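Local structure of pyruvate kinase 1 (Trypanosoma brucei brucei, 4KCT) at residues 100-114 against 120-132. The protein catalyses the last step of glycolysis, transferring phosphate from phosphoenolpyruvate to ADP to give pyruvate and ATP, and also has an intrinsic decarboxylase activity. Residues are numbered along the deposited sequence; the frame is centred on the assembly and turned at random.
Sequences VSFAPGDIVCVTTDP and GTKEKFYIDYPQL
At the margin of the beta-rich B domain of pyruvate kinase, strand 107-111 runs parallel to strand 124-126, with Cys109, Val110 and Thr111 paired to Lys124, Phe125 and Tyr126. The strand axes run 25° apart, and four backbone bonds fix the register: Cys109 N to Glu123 O (3.0 Å, 168° at the hydrogen), Phe125 N to Cys109 O, Thr111 N to Phe125 O, and Ile127 N to Thr111 O (2.9 Å). Water 1 continues the pairing by donating to both Ile107 O and Lys122 O.

On the buried face, Phe125 CG stands between its backbone N and carbonyl carbon (chi1 70°), and the ring runs alongside Val110, whose CG1 lies over one ring face, 4.0 Å from the centroid, a CH-pi contact. Val108 CG2 reaches Phe125 CD2 at 3.7 Å, and Phe102 CZ approaches Phe125 CE2 obliquely at 3.9 Å. On the other face, the aliphatic part of Lys124 crosses Thr111, with CE 3.9 Å from Thr111 CB. Beyond Thr111, Thr112 CG2 presses tightly on Leu132 CB (3.4 Å), while Thr112 O meets the edge of the Tyr126 ring in plane. At the opposite end, by the type II turn Ala103-Asp106, Lys122 NZ makes a long salt bridge with Asp106 OD2 (3.8 Å), which also accepts from Ala103 N.

Within this chain, strand 124-126 is outermost in its mixed sheet; strand 107-111 separates it from antiparallel strand 161-166, whose Leu162 and Cys164 touch Val110, while strand 99-102 pairs with 170-173.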
loop_
_atom_site.group_PDB
_atom_site.type_symbol
_atom_site.label_atom_id
_atom_site.label_comp_id
_atom_site.label_asym_id
_atom_site.label_seq_id
_atom_site.Cartn_x
_atom_site.Cartn_y
_atom_site.Cartn_z
ATOM N N VAL A 100 -2.627 -18.098 58.493
ATOM C CA VAL A 100 -4.080 -18.292 58.510
ATOM C C VAL A 100 -4.509 -18.923 57.187
ATOM O O VAL A 100 -3.978 -18.578 56.127
ATOM C CB VAL A 100 -4.827 -16.942 58.667
ATOM C CG1 VAL A 100 -6.279 -17.091 58.263
ATOM C CG2 VAL A 100 -4.727 -16.442 60.105
ATOM N N SER A 101 -5.473 -19.836 57.247
ATOM C CA SER A 101 -5.986 -20.481 56.032
ATOM C C SER A 101 -7.415 -20.048 55.704
ATOM O O SER A 101 -8.270 -19.979 56.590
ATOM C CB SER A 101 -5.918 -22.005 56.165
ATOM O OG SER A 101 -4.575 -22.439 56.165
ATOM N N PHE A 102 -7.649 -19.703 54.440
ATOM C CA PHE A 102 -8.967 -19.257 53.990
ATOM C C PHE A 102 -9.551 -20.261 53.012
ATOM O O PHE A 102 -8.815 -20.910 52.259
ATOM C CB PHE A 102 -8.877 -17.891 53.303
ATOM C CG PHE A 102 -8.380 -16.784 54.203
ATOM C CD1 PHE A 102 -9.276 -15.986 54.900
ATOM C CD2 PHE A 102 -7.018 -16.508 54.302
ATOM C CE1 PHE A 102 -8.827 -14.953 55.703
ATOM C CE2 PHE A 102 -6.563 -15.469 55.094
ATOM C CZ PHE A 102 -7.473 -14.687 55.796
ATOM N N ALA A 103 -10.878 -20.312 52.960
ATOM C CA ALA A 103 -11.583 -21.152 52.001
ATOM C C ALA A 103 -12.554 -20.289 51.201
ATOM O O ALA A 103 -12.981 -19.236 51.676
ATOM C CB ALA A 103 -12.334 -22.267 52.733
ATOM N N PRO A 104 -12.887 -20.718 49.970
ATOM C CA PRO A 104 -13.877 -19.976 49.174
ATOM C C PRO A 104 -15.117 -19.676 49.999
ATOM O O PRO A 104 -15.554 -20.517 50.794
ATOM C CB PRO A 104 -14.226 -20.957 48.034
ATOM C CG PRO A 104 -13.103 -21.947 48.011
ATOM C CD PRO A 104 -12.637 -22.069 49.428
ATOM N N GLY A 105 -15.655 -18.473 49.848
ATOM C CA GLY A 105 -16.875 -18.087 50.554
ATOM C C GLY A 105 -16.622 -17.485 51.929
ATOM O O GLY A 105 -17.500 -16.846 52.493
ATOM N N ASP A 106 -15.422 -17.669 52.470
ATOM C CA ASP A 106 -15.049 -16.977 53.710
ATOM C C ASP A 106 -15.219 -15.471 53.525
ATOM O O ASP A 106 -14.896 -14.919 52.465
ATOM C CB ASP A 106 -13.593 -17.281 54.101
ATOM C CG ASP A 106 -13.430 -18.640 54.755
ATOM O OD1 ASP A 106 -14.455 -19.317 54.971
ATOM O OD2 ASP A 106 -12.271 -19.049 55.010
ATOM N N ILE A 107 -15.750 -14.823 54.548
ATOM C CA ILE A 107 -15.938 -13.379 54.537
ATOM C C ILE A 107 -14.918 -12.774 55.500
ATOM O O ILE A 107 -14.811 -13.215 56.651
ATOM C CB ILE A 107 -17.363 -13.006 54.980
ATOM C CG1 ILE A 107 -18.402 -13.556 53.986
ATOM C CG2 ILE A 107 -17.508 -11.498 55.163
ATOM C CD1 ILE A 107 -18.291 -12.973 52.591
ATOM N N VAL A 108 -14.066 -11.892 54.986
ATOM C CA VAL A 108 -12.948 -11.363 55.771
ATOM C C VAL A 108 -12.929 -9.839 55.646
ATOM O O VAL A 108 -13.216 -9.299 54.577
ATOM C CB VAL A 108 -11.595 -11.974 55.306
ATOM C CG1 VAL A 108 -11.331 -11.656 53.841
ATOM C CG2 VAL A 108 -10.437 -11.494 56.178
ATOM N N CYS A 109 -12.751 -9.149 56.770
ATOM C CA CYS A 109 -12.588 -7.724 56.735
ATOM C C CYS A 109 -11.114 -7.367 56.554
ATOM O O CYS A 109 -10.241 -7.989 57.165
ATOM C CB CYS A 109 -13.167 -7.076 58.005
ATOM S SG CYS A 109 -14.973 -6.907 57.948
ATOM N N VAL A 110 -10.833 -6.492 55.589
ATOM C CA VAL A 110 -9.496 -5.984 55.428
ATOM C C VAL A 110 -9.474 -4.532 55.859
ATOM O O VAL A 110 -10.418 -3.786 55.599
ATOM C CB VAL A 110 -8.971 -6.146 53.977
ATOM C CG1 VAL A 110 -8.918 -7.623 53.613
ATOM C CG2 VAL A 110 -9.863 -5.397 52.991
ATOM N N THR A 111 -8.492 -4.185 56.673
ATOM C CA THR A 111 -8.477 -2.860 57.313
ATOM C C THR A 111 -7.153 -2.139 57.091
ATOM O O THR A 111 -6.094 -2.782 56.929
ATOM C CB THR A 111 -8.774 -2.964 58.830
ATOM O OG1 THR A 111 -8.853 -1.655 59.393
ATOM C CG2 THR A 111 -7.673 -3.783 59.560
ATOM N N THR A 112 -7.209 -0.807 57.019
ATOM C CA THR A 112 -5.997 0.003 56.981
ATOM C C THR A 112 -5.722 0.612 58.383
ATOM O O THR A 112 -4.829 1.431 58.548
ATOM C CB THR A 112 -6.120 1.128 55.928
ATOM O OG1 THR A 112 -7.258 1.950 56.242
ATOM C CG2 THR A 112 -6.337 0.514 54.545
ATOM N N ASP A 113 -6.506 0.190 59.373
ATOM C CA ASP A 113 -6.254 0.548 60.792
ATOM C C ASP A 113 -5.024 -0.182 61.321
ATOM O O ASP A 113 -5.059 -1.380 61.500
ATOM C CB ASP A 113 -7.475 0.181 61.642
ATOM C CG ASP A 113 -7.374 0.694 63.090
ATOM O OD1 ASP A 113 -6.276 1.067 63.538
ATOM O OD2 ASP A 113 -8.402 0.661 63.773
ATOM N N PRO A 114 -3.934 0.557 61.588
ATOM C CA PRO A 114 -2.673 -0.082 61.953
ATOM C C PRO A 114 -2.710 -0.732 63.345
ATOM O O PRO A 114 -1.841 -1.553 63.648
ATOM C CB PRO A 114 -1.652 1.073 61.894
ATOM C CG PRO A 114 -2.468 2.320 62.065
ATOM C CD PRO A 114 -3.801 2.022 61.427
ATOM N N GLY A 120 -3.451 -10.301 62.542
ATOM C CA GLY A 120 -4.425 -10.665 61.540
ATOM C C GLY A 120 -5.012 -12.041 61.802
ATOM O O GLY A 120 -4.320 -12.959 62.277
ATOM N N THR A 121 -6.300 -12.180 61.517
ATOM C CA THR A 121 -6.986 -13.447 61.694
ATOM C C THR A 121 -7.788 -13.758 60.433
ATOM O O THR A 121 -7.790 -12.965 59.471
ATOM C CB THR A 121 -7.953 -13.408 62.889
ATOM O OG1 THR A 121 -9.053 -12.552 62.579
ATOM C CG2 THR A 121 -7.251 -12.907 64.132
ATOM N N LYS A 122 -8.449 -14.915 60.433
ATOM C CA LYS A 122 -9.434 -15.258 59.399
ATOM C C LYS A 122 -10.523 -14.185 59.287
ATOM O O LYS A 122 -11.124 -14.029 58.237
ATOM C CB LYS A 122 -10.084 -16.596 59.735
ATOM C CG LYS A 122 -10.356 -17.486 58.545
ATOM C CD LYS A 122 -10.540 -18.926 58.989
ATOM C CE LYS A 122 -11.227 -19.749 57.913
ATOM N NZ LYS A 122 -12.257 -20.655 58.498
ATOM N N GLU A 123 -10.793 -13.481 60.386
ATOM C CA GLU A 123 -11.905 -12.509 60.438
ATOM C C GLU A 123 -11.493 -11.146 59.891
ATOM O O GLU A 123 -12.337 -10.368 59.441
ATOM C CB GLU A 123 -12.394 -12.318 61.884
ATOM C CG GLU A 123 -13.484 -13.291 62.330
ATOM C CD GLU A 123 -12.966 -14.714 62.500
ATOM O OE1 GLU A 123 -13.564 -15.637 61.909
ATOM O OE2 GLU A 123 -11.946 -14.912 63.206
ATOM N N LYS A 124 -10.247 -10.771 60.153
ATOM C CA LYS A 124 -9.809 -9.411 59.898
ATOM C C LYS A 124 -8.303 -9.319 59.850
ATOM O O LYS A 124 -7.607 -9.896 60.686
ATOM C CB LYS A 124 -10.351 -8.481 60.970
ATOM C CG LYS A 124 -9.926 -7.042 60.810
ATOM C CD LYS A 124 -10.611 -6.222 61.888
ATOM C CE LYS A 124 -11.011 -4.861 61.391
ATOM N NZ LYS A 124 -12.004 -4.253 62.316
ATOM N N PHE A 125 -7.784 -8.671 58.815
ATOM C CA PHE A 125 -6.350 -8.440 58.751
ATOM C C PHE A 125 -6.006 -7.124 58.068
ATOM O O PHE A 125 -6.865 -6.474 57.452
ATOM C CB PHE A 125 -5.613 -9.633 58.096
ATOM C CG PHE A 125 -5.879 -9.791 56.619
ATOM C CD1 PHE A 125 -5.174 -9.043 55.685
ATOM C CD2 PHE A 125 -6.796 -10.743 56.162
ATOM C CE1 PHE A 125 -5.370 -9.235 54.311
ATOM C CE2 PHE A 125 -6.990 -10.956 54.802
ATOM C CZ PHE A 125 -6.299 -10.181 53.866
ATOM N N TYR A 126 -4.757 -6.720 58.219
ATOM C CA TYR A 126 -4.338 -5.370 57.931
ATOM C C TYR A 126 -3.683 -5.337 56.528
ATOM O O TYR A 126 -2.973 -6.278 56.141
ATOM C CB TYR A 126 -3.322 -4.943 58.991
ATOM C CG TYR A 126 -2.583 -3.667 58.686
ATOM C CD1 TYR A 126 -3.195 -2.432 58.874
ATOM C CD2 TYR A 126 -1.216 -3.688 58.359
ATOM C CE1 TYR A 126 -2.506 -1.253 58.648
ATOM C CE2 TYR A 126 -0.498 -2.508 58.210
ATOM C CZ TYR A 126 -1.158 -1.297 58.327
ATOM O OH TYR A 126 -0.473 -0.129 58.170
ATOM N N ILE A 127 -3.896 -4.241 55.802
ATOM C CA ILE A 127 -3.137 -3.960 54.567
ATOM C C ILE A 127 -2.549 -2.553 54.686
ATOM O O ILE A 127 -3.228 -1.641 55.168
ATOM C CB ILE A 127 -4.063 -4.078 53.329
ATOM C CG1 ILE A 127 -4.393 -5.546 53.063
ATOM C CG2 ILE A 127 -3.418 -3.459 52.092
ATOM C CD1 ILE A 127 -5.446 -5.746 51.972
ATOM N N ASP A 128 -1.251 -2.410 54.400
ATOM C CA ASP A 128 -0.502 -1.206 54.790
ATOM C C ASP A 128 -0.577 -0.075 53.752
ATOM O O ASP A 128 0.352 0.700 53.625
ATOM C CB ASP A 128 0.967 -1.543 55.107
ATOM C CG ASP A 128 1.765 -2.000 53.852
ATOM O OD1 ASP A 128 1.267 -1.871 52.714
ATOM O OD2 ASP A 128 2.898 -2.465 54.011
ATOM N N TYR A 129 -1.716 0.060 53.082
ATOM C CA TYR A 129 -1.939 1.170 52.130
ATOM C C TYR A 129 -3.140 2.017 52.552
ATOM O O TYR A 129 -4.261 1.549 52.472
ATOM C CB TYR A 129 -2.193 0.600 50.715
ATOM C CG TYR A 129 -2.395 1.648 49.665
ATOM C CD1 TYR A 129 -1.374 2.539 49.347
ATOM C CD2 TYR A 129 -3.638 1.826 49.056
ATOM C CE1 TYR A 129 -1.570 3.540 48.426
ATOM C CE2 TYR A 129 -3.842 2.836 48.112
ATOM C CZ TYR A 129 -2.794 3.659 47.784
ATOM O OH TYR A 129 -2.961 4.661 46.882
ATOM N N PRO A 130 -2.893 3.248 53.076
ATOM C CA PRO A 130 -3.936 4.006 53.789
ATOM C C PRO A 130 -5.090 4.428 52.921
ATOM O O PRO A 130 -6.197 4.528 53.401
ATOM C CB PRO A 130 -3.191 5.248 54.297
ATOM C CG PRO A 130 -1.784 4.789 54.479
ATOM C CD PRO A 130 -1.535 3.696 53.459
ATOM N N GLN A 131 -4.850 4.603 51.623
ATOM C CA GLN A 131 -5.917 4.986 50.701
ATOM C C GLN A 131 -6.752 3.812 50.187
ATOM O O GLN A 131 -7.492 3.957 49.213
ATOM C CB GLN A 131 -5.344 5.771 49.535
ATOM C CG GLN A 131 -4.837 7.155 49.932
ATOM C CD GLN A 131 -5.978 8.080 50.269
ATOM O OE1 GLN A 131 -7.025 8.058 49.608
ATOM N NE2 GLN A 131 -5.844 8.805 51.376
ATOM N N LEU A 132 -6.613 2.643 50.811
ATOM C CA LEU A 132 -7.247 1.428 50.272
ATOM C C LEU A 132 -8.751 1.622 49.957
ATOM O O LEU A 132 -9.226 1.208 48.902
ATOM C CB LEU A 132 -7.058 0.239 51.225
ATOM C CG LEU A 132 -7.734 -1.073 50.820
ATOM C CD1 LEU A 132 -7.030 -1.661 49.608
ATOM C CD2 LEU A 132 -7.722 -2.062 51.974
HETATM O O HOH W 1 -13.283 -15.455 57.059
HETATM O O HOH W 2 -2.736 1.090 55.927
HETATM O O HOH W 3 -8.704 3.124 53.509
#